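Local coordinates for probable disease resistance protein At5g66900 (Arabidopsis thaliana, PDB 7L7W) that probably acts in plant disease resistance as a helper immune receptor, a class that forms calcium-permeable nonselective cation channels, here represented by its RPW8-type helical-bundle domain, at residues E17-K22 and L65-K70; Q56-M61 and I117-L122; V86-R91 and S98-K103. The protein carries 2 engineered substitutions. All coordinates share one frame; numbering follows the deposited sequence.

Contact 1: E17-K22 and L65-K70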
# COMPACT_ATOMS: atom_id res chain seq x y z
N GLU A 17 25.00 -27.68 -21.69
CA GLU A 17 24.66 -27.68 -20.28
C GLU A 17 24.12 -26.29 -19.91
O GLU A 17 24.75 -25.27 -20.22
CB GLU A 17 25.91 -28.06 -19.48
CG GLU A 17 25.73 -28.30 -18.00
CD GLU A 17 25.93 -27.03 -17.19
OE1 GLU A 17 27.11 -26.69 -16.91
OE2 GLU A 17 24.92 -26.39 -16.84
N ALA A 18 22.95 -26.26 -19.26
CA ALA A 18 22.14 -25.05 -19.13
C ALA A 18 22.62 -24.16 -17.97
O ALA A 18 22.71 -24.62 -16.83
CB ALA A 18 20.68 -25.41 -18.91
N VAL A 19 22.89 -22.89 -18.26
CA VAL A 19 23.33 -21.96 -17.23
C VAL A 19 22.55 -20.64 -17.30
O VAL A 19 21.94 -20.23 -16.30
CB VAL A 19 24.85 -21.74 -17.30
CG1 VAL A 19 25.57 -22.98 -16.80
CG2 VAL A 19 25.30 -21.41 -18.71
N PHE A 20 22.55 -19.94 -18.44
CA PHE A 20 21.64 -18.81 -18.61
C PHE A 20 20.20 -19.23 -18.36
O PHE A 20 19.46 -18.59 -17.60
CB PHE A 20 21.74 -18.21 -20.01
CG PHE A 20 22.91 -17.30 -20.22
CD1 PHE A 20 22.93 -16.05 -19.64
CD2 PHE A 20 23.97 -17.69 -21.02
CE1 PHE A 20 24.00 -15.21 -19.84
CE2 PHE A 20 25.04 -16.85 -21.22
CZ PHE A 20 25.05 -15.60 -20.62
N SER A 21 19.78 -20.33 -18.99
CA SER A 21 18.40 -20.78 -18.88
C SER A 21 18.10 -21.34 -17.49
O SER A 21 16.97 -21.23 -17.02
CB SER A 21 18.11 -21.81 -19.97
OG SER A 21 18.98 -22.92 -19.85
N LYS A 22 19.11 -21.89 -16.81
CA LYS A 22 18.91 -22.37 -15.45
C LYS A 22 18.67 -21.20 -14.49
O LYS A 22 17.69 -21.18 -13.71
CB LYS A 22 20.12 -23.20 -15.03
CG LYS A 22 20.38 -23.29 -13.55
CD LYS A 22 21.75 -23.88 -13.25
CE LYS A 22 21.71 -25.40 -13.24
NZ LYS A 22 22.27 -25.94 -11.96
N LEU A 65 29.70 -19.95 -29.24
CA LEU A 65 29.76 -18.66 -28.58
C LEU A 65 30.73 -18.73 -27.41
O LEU A 65 30.97 -19.80 -26.85
CB LEU A 65 28.39 -18.21 -28.08
CG LEU A 65 27.19 -18.28 -29.02
CD1 LEU A 65 25.90 -18.45 -28.24
CD2 LEU A 65 27.12 -17.03 -29.88
N ASP A 66 31.28 -17.58 -27.05
CA ASP A 66 31.89 -17.41 -25.75
C ASP A 66 31.04 -16.42 -24.97
O ASP A 66 30.68 -15.35 -25.48
CB ASP A 66 33.34 -16.92 -25.84
CG ASP A 66 33.44 -15.42 -25.99
OD1 ASP A 66 34.00 -14.74 -25.10
OD2 ASP A 66 32.93 -14.91 -27.01
N PHE A 67 30.70 -16.79 -23.75
CA PHE A 67 29.79 -15.95 -23.01
C PHE A 67 30.44 -14.64 -22.50
O PHE A 67 29.80 -13.88 -21.76
CB PHE A 67 29.19 -16.77 -21.87
CG PHE A 67 28.44 -17.99 -22.34
CD1 PHE A 67 27.90 -18.05 -23.61
CD2 PHE A 67 28.26 -19.08 -21.50
CE1 PHE A 67 27.20 -19.16 -24.05
CE2 PHE A 67 27.56 -20.19 -21.93
CZ PHE A 67 27.03 -20.23 -23.21
N GLY A 68 31.68 -14.32 -22.89
CA GLY A 68 32.31 -13.11 -22.40
C GLY A 68 31.93 -11.85 -23.16
O GLY A 68 32.09 -10.75 -22.62
N VAL A 69 31.45 -11.98 -24.40
CA VAL A 69 31.17 -10.78 -25.19
C VAL A 69 30.13 -9.90 -24.49
O VAL A 69 29.37 -10.35 -23.63
CB VAL A 69 30.73 -11.17 -26.61
CG1 VAL A 69 31.75 -12.09 -27.21
CG2 VAL A 69 29.36 -11.84 -26.57
N LYS A 70 30.10 -8.63 -24.90
CA LYS A 70 29.34 -7.62 -24.16
C LYS A 70 27.84 -7.91 -24.17
O LYS A 70 27.15 -7.61 -23.20
CB LYS A 70 29.63 -6.22 -24.72
CG LYS A 70 28.77 -5.77 -25.89
CD LYS A 70 28.55 -4.25 -25.87
CE LYS A 70 27.82 -3.76 -27.13
NZ LYS A 70 26.55 -4.51 -27.44
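Phe20 and Phe67 both set CG anti to the carbonyl carbon (chi1 -80° and -59°), and these rotations point the side chains at one another from opposite segments, so that the rim of Phe20 arrives over the Phe67 ring. The result is a T-shaped pair in which Phe20 offers its edge and Phe67 its face. The evidence is a centroid separation of 5.2 Å with planes at 74°. Phe20 CE2 does the touching: it sits over the CG end of the ring, 3.8 Å from Phe67 CG, with Phe67 CD1 and CD2 both just beyond. Val19 adds one branch, its CG2 methyl, which approaches Phe67 CE2 obliquely at 4.1 Å. Phe67 projects from a type I turn running from Asp66 to Val69, where Gly68 N makes a weak hydrogen bond to Asp66 OD1. Phe20 opens helix 20-32 and Phe67 lies in the loop before helix 70-88; the pair joins these parts of the RPW8-type helical bundle. Ile58 of helix 38-60 and Leu75 of helix 70-88 pack on Phe20, while Leu72 lies on Phe67. Val19, at the N-cap position, has no polar side chain to serve the first amides of its helix; Phe20 N and Ser21 N instead make weak hydrogen bonds to Asp59. Across the two segments the chemistry is wholly apolar, which implies cohesion by dispersion and by the modest electrostatic attraction of a ring edge for a ring face.

Contact 2: Q56-M61 and I117-L122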
# COMPACT_ATOMS: atom_id res chain seq x y z
N GLN A 56 17.70 -20.96 -23.76
CA GLN A 56 17.99 -22.37 -23.98
C GLN A 56 18.92 -22.56 -25.17
O GLN A 56 19.92 -23.29 -25.09
CB GLN A 56 16.70 -23.15 -24.17
CG GLN A 56 15.81 -23.10 -22.97
CD GLN A 56 14.63 -24.00 -23.12
OE1 GLN A 56 13.68 -23.69 -23.85
NE2 GLN A 56 14.67 -25.14 -22.43
N LYS A 57 18.62 -21.90 -26.29
CA LYS A 57 19.45 -22.13 -27.47
C LYS A 57 20.78 -21.40 -27.40
O LYS A 57 21.73 -21.83 -28.06
CB LYS A 57 18.69 -21.78 -28.76
CG LYS A 57 18.56 -20.33 -29.11
CD LYS A 57 17.69 -20.17 -30.36
CE LYS A 57 16.19 -20.43 -30.09
NZ LYS A 57 15.36 -20.36 -31.34
N ILE A 58 20.90 -20.34 -26.59
CA ILE A 58 22.22 -19.78 -26.30
C ILE A 58 23.07 -20.78 -25.51
O ILE A 58 24.26 -20.96 -25.79
CB ILE A 58 22.10 -18.44 -25.56
CG1 ILE A 58 21.74 -17.31 -26.53
CG2 ILE A 58 23.40 -18.10 -24.82
CD1 ILE A 58 21.60 -16.00 -25.85
N ASP A 59 22.48 -21.43 -24.50
CA ASP A 59 23.23 -22.44 -23.76
C ASP A 59 23.58 -23.66 -24.61
O ASP A 59 24.59 -24.32 -24.35
CB ASP A 59 22.46 -22.90 -22.52
CG ASP A 59 22.33 -21.80 -21.46
OD1 ASP A 59 21.81 -20.70 -21.75
OD2 ASP A 59 22.74 -22.05 -20.31
N SER A 60 22.72 -24.02 -25.57
CA SER A 60 23.05 -25.14 -26.43
C SER A 60 24.25 -24.82 -27.31
O SER A 60 24.98 -25.72 -27.71
CB SER A 60 21.85 -25.53 -27.28
OG SER A 60 21.58 -24.54 -28.24
N MET A 61 24.47 -23.54 -27.61
CA MET A 61 25.57 -23.09 -28.45
C MET A 61 26.81 -22.72 -27.65
O MET A 61 27.52 -21.79 -28.04
CB MET A 61 25.14 -21.90 -29.29
CG MET A 61 23.96 -22.16 -30.19
SD MET A 61 23.49 -20.62 -31.02
CE MET A 61 25.08 -20.06 -31.64
N ILE A 117 18.11 -10.24 -30.37
CA ILE A 117 19.52 -10.50 -30.60
C ILE A 117 19.66 -11.39 -31.83
O ILE A 117 18.89 -12.34 -32.03
CB ILE A 117 20.14 -11.14 -29.35
CG1 ILE A 117 21.66 -11.29 -29.50
CG2 ILE A 117 19.45 -12.45 -28.99
CD1 ILE A 117 22.44 -10.15 -28.91
N ASP A 118 20.63 -11.07 -32.69
CA ASP A 118 20.97 -11.87 -33.86
C ASP A 118 22.04 -12.88 -33.47
O ASP A 118 23.23 -12.55 -33.43
CB ASP A 118 21.44 -10.98 -35.00
CG ASP A 118 21.70 -11.75 -36.30
OD1 ASP A 118 22.00 -11.09 -37.33
OD2 ASP A 118 21.59 -13.00 -36.31
N LEU A 119 21.62 -14.11 -33.17
CA LEU A 119 22.58 -15.11 -32.70
C LEU A 119 23.60 -15.45 -33.77
O LEU A 119 24.77 -15.72 -33.46
CB LEU A 119 21.85 -16.37 -32.24
CG LEU A 119 21.36 -16.38 -30.80
CD1 LEU A 119 20.83 -17.75 -30.45
CD2 LEU A 119 22.48 -15.98 -29.86
N GLN A 120 23.17 -15.48 -35.04
CA GLN A 120 24.10 -15.84 -36.11
C GLN A 120 25.24 -14.83 -36.20
O GLN A 120 26.40 -15.21 -36.35
CB GLN A 120 23.37 -15.95 -37.45
CG GLN A 120 24.03 -16.93 -38.42
CD GLN A 120 24.01 -16.45 -39.87
OE1 GLN A 120 23.36 -15.45 -40.20
NE2 GLN A 120 24.74 -17.16 -40.75
N LEU A 121 24.92 -13.53 -36.07
CA LEU A 121 25.97 -12.52 -36.06
C LEU A 121 26.85 -12.64 -34.82
O LEU A 121 28.04 -12.35 -34.88
CB LEU A 121 25.37 -11.13 -36.14
CG LEU A 121 25.50 -10.50 -37.53
CD1 LEU A 121 26.97 -10.13 -37.85
CD2 LEU A 121 24.91 -11.43 -38.59
N LEU A 122 26.27 -13.11 -33.72
CA LEU A 122 27.04 -13.30 -32.49
C LEU A 122 28.11 -14.36 -32.69
O LEU A 122 29.31 -14.10 -32.50
CB LEU A 122 26.10 -13.70 -31.35
CG LEU A 122 26.45 -13.17 -29.98
CD1 LEU A 122 26.42 -11.65 -30.00
CD2 LEU A 122 25.47 -13.74 -28.96
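No ring or other flat side-chain group lies between Lys57, Ile58 and Met61 on one side and Leu119 on the other, so there are no faces or edges to assign; aliphatic chains meet at a slant instead. Leu119 CD1 faces Lys57 and Met61, 3.7 Å from Lys57 CG and 4.0 Å from Met61 SD. Lys57 CG lies between the backbone N and the carbonyl carbon (chi1 78°), which places its methylenes beside that methyl. Leu119 CD2 lies mainly on Ile58, 3.7 Å from Ile58 CG1, though Ile58 CG1 also comes within 4.0 Å of Leu119 CD1. Met61 is the first residue to leave helical geometry after helix 38-60. Ser60 OG, within the last turn of that helix, donates to Lys57 O at 2.7 Å. Asp118 occupies the N-cap position of helix 119-127, its OD2 taking weak bonds from Gln120 N and Leu121 N. The contact packs the end of one bundle helix against the start of the C-terminal helix of the RPW8-type domain, and Leu72 of helix 70-88 touches both Ile58 and Leu122. Because only carbon and sulfur atoms meet, the contact has little directional preference, and the lysine contributes its methylenes rather than its charge.

Contact 3: V86-R91 and S98-K103. Engineered in segment 98-103: Glu99 (natural residue Lys).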
# COMPACT_ATOMS: atom_id res chain seq x y z
N VAL A 86 13.52 -9.66 -7.52
CA VAL A 86 12.56 -10.66 -7.05
C VAL A 86 12.87 -11.05 -5.61
O VAL A 86 11.96 -11.22 -4.79
CB VAL A 86 12.57 -11.88 -7.98
CG1 VAL A 86 12.07 -13.11 -7.25
CG2 VAL A 86 11.71 -11.61 -9.20
N ARG A 87 14.15 -11.21 -5.28
CA ARG A 87 14.45 -11.66 -3.93
C ARG A 87 14.21 -10.57 -2.90
O ARG A 87 13.99 -10.89 -1.73
CB ARG A 87 15.88 -12.19 -3.85
CG ARG A 87 16.16 -13.18 -4.97
CD ARG A 87 17.05 -14.31 -4.54
NE ARG A 87 16.29 -15.49 -4.15
CZ ARG A 87 16.32 -16.65 -4.79
NH1 ARG A 87 15.60 -17.68 -4.36
NH2 ARG A 87 17.07 -16.79 -5.87
N LYS A 88 14.21 -9.29 -3.32
CA LYS A 88 13.96 -8.24 -2.34
C LYS A 88 12.48 -7.86 -2.25
O LYS A 88 12.09 -7.13 -1.33
CB LYS A 88 14.76 -6.98 -2.69
CG LYS A 88 14.16 -6.22 -3.86
CD LYS A 88 14.53 -4.72 -3.93
CE LYS A 88 16.00 -4.46 -3.75
NZ LYS A 88 16.36 -3.39 -4.73
N PHE A 89 11.63 -8.31 -3.18
CA PHE A 89 10.22 -7.90 -3.16
C PHE A 89 9.52 -8.04 -1.82
O PHE A 89 8.80 -7.10 -1.43
CB PHE A 89 9.40 -8.66 -4.21
CG PHE A 89 7.97 -8.23 -4.26
CD1 PHE A 89 7.65 -6.92 -4.57
CD2 PHE A 89 6.96 -9.13 -3.97
CE1 PHE A 89 6.32 -6.50 -4.61
CE2 PHE A 89 5.62 -8.71 -4.00
CZ PHE A 89 5.31 -7.40 -4.32
N PRO A 90 9.64 -9.15 -1.07
CA PRO A 90 8.93 -9.25 0.21
C PRO A 90 9.24 -8.12 1.20
O PRO A 90 8.45 -7.89 2.12
CB PRO A 90 9.39 -10.60 0.76
CG PRO A 90 9.64 -11.40 -0.47
CD PRO A 90 10.26 -10.43 -1.44
N ARG A 91 10.35 -7.41 1.04
CA ARG A 91 10.63 -6.29 1.93
C ARG A 91 10.43 -4.94 1.25
O ARG A 91 10.80 -3.92 1.83
CB ARG A 91 12.04 -6.42 2.51
CG ARG A 91 12.23 -7.75 3.25
CD ARG A 91 13.68 -8.00 3.61
NE ARG A 91 14.57 -7.01 3.00
CZ ARG A 91 15.44 -7.23 2.01
NH1 ARG A 91 15.56 -8.44 1.45
NH2 ARG A 91 16.19 -6.23 1.56
N SER A 98 5.42 2.42 -6.43
CA SER A 98 5.73 3.08 -7.70
C SER A 98 7.21 2.93 -8.04
O SER A 98 7.58 2.48 -9.13
CB SER A 98 5.37 4.56 -7.66
OG SER A 98 4.19 4.78 -6.90
N GLU A 99 8.07 3.24 -7.08
CA GLU A 99 9.51 3.14 -7.31
C GLU A 99 9.86 1.77 -7.85
O GLU A 99 10.40 1.63 -8.96
CB GLU A 99 10.24 3.40 -6.00
CG GLU A 99 11.65 3.82 -6.15
CD GLU A 99 12.28 4.07 -4.80
OE1 GLU A 99 12.57 3.06 -4.10
OE2 GLU A 99 12.46 5.26 -4.44
N TYR A 100 9.52 0.75 -7.07
CA TYR A 100 9.90 -0.61 -7.43
C TYR A 100 9.27 -0.98 -8.76
O TYR A 100 9.93 -1.58 -9.62
CB TYR A 100 9.48 -1.56 -6.32
CG TYR A 100 9.75 -3.02 -6.55
CD1 TYR A 100 10.98 -3.58 -6.23
CD2 TYR A 100 8.75 -3.86 -7.04
CE1 TYR A 100 11.21 -4.93 -6.42
CE2 TYR A 100 8.97 -5.21 -7.22
CZ TYR A 100 10.20 -5.74 -6.91
OH TYR A 100 10.42 -7.09 -7.10
N THR A 101 8.03 -0.55 -8.99
CA THR A 101 7.40 -0.95 -10.23
C THR A 101 8.17 -0.40 -11.42
O THR A 101 8.46 -1.14 -12.37
CB THR A 101 5.95 -0.53 -10.25
OG1 THR A 101 5.28 -1.16 -9.15
CG2 THR A 101 5.29 -1.00 -11.53
N ARG A 102 8.62 0.86 -11.33
CA ARG A 102 9.40 1.44 -12.42
C ARG A 102 10.64 0.60 -12.68
O ARG A 102 10.91 0.21 -13.83
CB ARG A 102 9.78 2.90 -12.11
CG ARG A 102 8.59 3.88 -12.09
CD ARG A 102 7.45 3.45 -13.03
NE ARG A 102 6.16 4.07 -12.69
CZ ARG A 102 5.19 3.47 -12.00
NH1 ARG A 102 5.37 2.23 -11.58
NH2 ARG A 102 4.05 4.10 -11.73
N LYS A 103 11.36 0.24 -11.61
CA LYS A 103 12.53 -0.63 -11.74
C LYS A 103 12.16 -1.94 -12.45
O LYS A 103 12.78 -2.31 -13.45
CB LYS A 103 13.09 -0.87 -10.34
CG LYS A 103 14.38 -1.63 -10.18
CD LYS A 103 14.80 -1.64 -8.69
CE LYS A 103 14.48 -0.29 -8.00
NZ LYS A 103 15.43 0.11 -6.90
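Aromatic contact between Phe89 and Tyr100 forms the centre of this meeting. Their centroids are 5.4 Å apart and their planes are tilted against each other at an intermediate angle, 33°. The side chains cross at about a right angle, with Phe89 CD1 3.4 Å from Tyr100 CE2 and Phe89 CB 3.4 Å from Tyr100 OH. In both residues CG lies opposite the backbone N (chi1 -178° for Phe89, 178° for Tyr100), which carries Tyr100 across from helix 97-114 to segment 86-91.

The aliphatic contribution comes from Lys88, whose CG lies 4.1 Å from Tyr100 CE1 as the two side chains run past each other in opposite directions. Polar bonding at this ring concerns its hydroxyl, which hydrogen-bonds to Ala85 O, one residue before the segment; this tethers the far end of the tyrosine to the backbone of the opposite helix. Like charges also come close: Lys88 NZ is 4.2 Å from Lys103 NZ, a pairing that would be mildly unfavourable if both are protonated.

Glu99, an engineered residue replacing lysine, packs on Ala36 of a third subunit. Trp94 and Tyr95 of a second subunit reach Phe89, so the contact continues into the subunit interface. Within the chain, Phe37 stacks on Phe89 while Phe34 meets it edge to face. Leu40 of helix 38-60 touches Val86, Phe89 and Tyr100, and through it the contact ties helices 70-88 and 97-114 to helix 38-60 at one end of the all-helical bundle.

Contacts 1 and 2 are neighbours, their centres 9 Å apart, and they touch directly: Asp59 and Ile58 of segment 56-61 connect the two. Their segments alternate in sequence, so the two contacts cross along the chain. Contact 3 lies across the chain's centre, about 26 Å from contact 1 and 30 Å from contact 2 (centre to centre), and is nested inside the loop that contact 2 closes. Helices 38-60 and 70-88 thus run between the two ends. A nickel ion bound at Glu80 and Asp83 takes part in none of the contacts; bound nickel is about 11 Å from the side chain of Phe20 and about 9 Å from that of Val86.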